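Local coordinates for alkaline phosphatase (Thermus thermophilus, PDB 7KWD), which probably hydrolyses phosphate monoesters as a homodimeric alkaline phosphatase that uses two zinc ions and one magnesium ion, at residues D195-F200 with V207-E212. Residues are numbered along the deposited sequence; the frame is centred on the assembly and turned at random.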
loop_
_atom_site.group_PDB
_atom_site.type_symbol
_atom_site.label_atom_id
_atom_site.label_comp_id
_atom_site.label_asym_id
_atom_site.label_seq_id
_atom_site.Cartn_x
_atom_site.Cartn_y
_atom_site.Cartn_z
ATOM N N ASP A 195 -24.684 -37.403 -0.013
ATOM C CA ASP A 195 -25.491 -36.307 0.570
ATOM C C ASP A 195 -24.850 -35.880 1.896
ATOM O O ASP A 195 -25.214 -36.351 2.978
ATOM C CB ASP A 195 -26.948 -36.733 0.753
ATOM C CG ASP A 195 -27.859 -35.599 1.257
ATOM O OD1 ASP A 195 -27.330 -34.569 1.723
ATOM O OD2 ASP A 195 -29.120 -35.736 1.174
ATOM N N LEU A 196 -23.873 -34.966 1.823
ATOM C CA LEU A 196 -23.216 -34.523 3.049
ATOM C C LEU A 196 -24.161 -33.733 3.944
ATOM O O LEU A 196 -23.998 -33.729 5.169
ATOM C CB LEU A 196 -22.009 -33.656 2.727
ATOM C CG LEU A 196 -20.622 -34.188 2.975
ATOM C CD1 LEU A 196 -19.709 -32.921 3.054
ATOM C CD2 LEU A 196 -20.457 -35.026 4.174
ATOM N N TYR A 197 -25.151 -33.057 3.362
ATOM C CA TYR A 197 -26.128 -32.366 4.196
ATOM C C TYR A 197 -26.774 -33.335 5.158
ATOM O O TYR A 197 -26.877 -33.068 6.365
ATOM C CB TYR A 197 -27.186 -31.693 3.334
ATOM C CG TYR A 197 -26.651 -30.448 2.641
ATOM C CD1 TYR A 197 -26.228 -29.344 3.366
ATOM C CD2 TYR A 197 -26.557 -30.395 1.274
ATOM C CE1 TYR A 197 -25.732 -28.236 2.743
ATOM C CE2 TYR A 197 -26.090 -29.279 0.640
ATOM C CZ TYR A 197 -25.669 -28.208 1.378
ATOM O OH TYR A 197 -25.199 -27.095 0.735
ATOM N N ALA A 198 -27.202 -34.483 4.634
ATOM C CA ALA A 198 -27.827 -35.492 5.478
ATOM C C ALA A 198 -26.882 -35.924 6.582
ATOM O O ALA A 198 -27.307 -36.134 7.720
ATOM C CB ALA A 198 -28.258 -36.703 4.639
ATOM N N ALA A 199 -25.587 -36.055 6.261
ATOM C CA ALA A 199 -24.629 -36.513 7.264
ATOM C C ALA A 199 -24.431 -35.466 8.359
ATOM O O ALA A 199 -24.298 -35.807 9.538
ATOM C CB ALA A 199 -23.303 -36.859 6.593
ATOM N N PHE A 200 -24.424 -34.182 7.992
ATOM C CA PHE A 200 -24.391 -33.144 9.017
ATOM C C PHE A 200 -25.658 -33.175 9.857
ATOM O O PHE A 200 -25.612 -33.068 11.085
ATOM C CB PHE A 200 -24.218 -31.773 8.369
ATOM C CG PHE A 200 -22.763 -31.358 8.113
ATOM C CD1 PHE A 200 -22.091 -31.782 6.981
ATOM C CD2 PHE A 200 -22.106 -30.492 8.987
ATOM C CE1 PHE A 200 -20.783 -31.378 6.719
ATOM C CE2 PHE A 200 -20.810 -30.097 8.745
ATOM C CZ PHE A 200 -20.143 -30.535 7.599
ATOM N N VAL A 207 -29.452 -27.343 9.082
ATOM C CA VAL A 207 -28.953 -27.057 7.748
ATOM C C VAL A 207 -29.829 -25.972 7.158
ATOM O O VAL A 207 -31.056 -26.128 7.091
ATOM C CB VAL A 207 -28.967 -28.310 6.864
ATOM C CG1 VAL A 207 -28.414 -27.990 5.511
ATOM C CG2 VAL A 207 -28.154 -29.411 7.502
ATOM N N VAL A 208 -29.206 -24.886 6.721
ATOM C CA VAL A 208 -29.916 -23.741 6.174
ATOM C C VAL A 208 -29.278 -23.380 4.848
ATOM O O VAL A 208 -28.065 -23.502 4.669
ATOM C CB VAL A 208 -29.909 -22.511 7.124
ATOM C CG1 VAL A 208 -30.909 -22.727 8.284
ATOM C CG2 VAL A 208 -28.489 -22.235 7.617
ATOM N N ARG A 209 -30.089 -22.896 3.936
ATOM C CA ARG A 209 -29.614 -22.678 2.575
ATOM C C ARG A 209 -30.055 -21.345 2.015
ATOM O O ARG A 209 -29.663 -21.015 0.890
ATOM C CB ARG A 209 -30.124 -23.798 1.637
ATOM C CG ARG A 209 -29.765 -25.230 2.044
ATOM C CD ARG A 209 -30.303 -26.199 0.977
ATOM N NE ARG A 209 -29.807 -27.560 1.091
ATOM C CZ ARG A 209 -30.208 -28.441 2.006
ATOM N NH1 ARG A 209 -31.101 -28.101 2.954
ATOM N NH2 ARG A 209 -29.699 -29.669 1.973
ATOM N N THR A 210 -30.841 -20.575 2.753
ATOM C CA THR A 210 -31.261 -19.253 2.333
ATOM C C THR A 210 -31.169 -18.287 3.500
ATOM O O THR A 210 -31.136 -18.705 4.665
ATOM C CB THR A 210 -32.718 -19.227 1.857
ATOM O OG1 THR A 210 -33.576 -19.459 2.988
ATOM C CG2 THR A 210 -32.957 -20.305 0.845
ATOM N N PRO A 211 -31.189 -16.988 3.217
ATOM C CA PRO A 211 -31.235 -16.001 4.306
ATOM C C PRO A 211 -32.411 -16.214 5.233
ATOM O O PRO A 211 -32.276 -16.096 6.469
ATOM C CB PRO A 211 -31.340 -14.666 3.557
ATOM C CG PRO A 211 -30.845 -14.945 2.178
ATOM C CD PRO A 211 -31.090 -16.390 1.882
ATOM N N GLU A 212 -33.568 -16.530 4.647
ATOM C CA GLU A 212 -34.780 -16.731 5.425
ATOM C C GLU A 212 -34.604 -17.891 6.377
ATOM O O GLU A 212 -34.915 -17.788 7.573
ATOM C CB GLU A 212 -35.969 -17.007 4.502
ATOM C CG GLU A 212 -36.461 -15.812 3.694
ATOM C CD GLU A 212 -35.542 -15.418 2.525
ATOM O OE1 GLU A 212 -34.660 -16.230 2.114
ATOM O OE2 GLU A 212 -35.698 -14.266 2.035
#
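The guanidinium of Arg209 comes over one face of the Tyr197 ring at a tilt, NH2 leading, in a cation-pi contact. Arg209 CZ stands 4.2 Å from the centroid of the Tyr197 ring, 10° off the ring normal. The two groups are not stacked flat, since their planes are 53° apart. The NH2 end dips closest, with Arg209 NH2 3.2 Å from Tyr197 CG. An extended chain from CG to NE lets Arg209 span the gap from the end of strand 206-208 to helix 196-202.

The apolar part is Val207 against the same ring. Val207 CG1 comes within 3.3 Å of Tyr197 CD1. It also lies against one face of the Arg209 guanidinium, toward its rim. Tyr197 further touches Leu223 and Val225 of strand 222-225, which pairs with strand 206-208.

Two polar bonds flank the contact. Asp195 N-caps the helix, its OD1 accepting from Ala198 N at 2.9 Å. Tyr197 OH is hydrogen-bonded to Asp182.

No hydrogen bond joins the two segments. Between them the contact rests on Tyr197, which meets a valine methyl and the arginine cation. The attraction is thus apolar and cation-pi in kind, away from the metal sites.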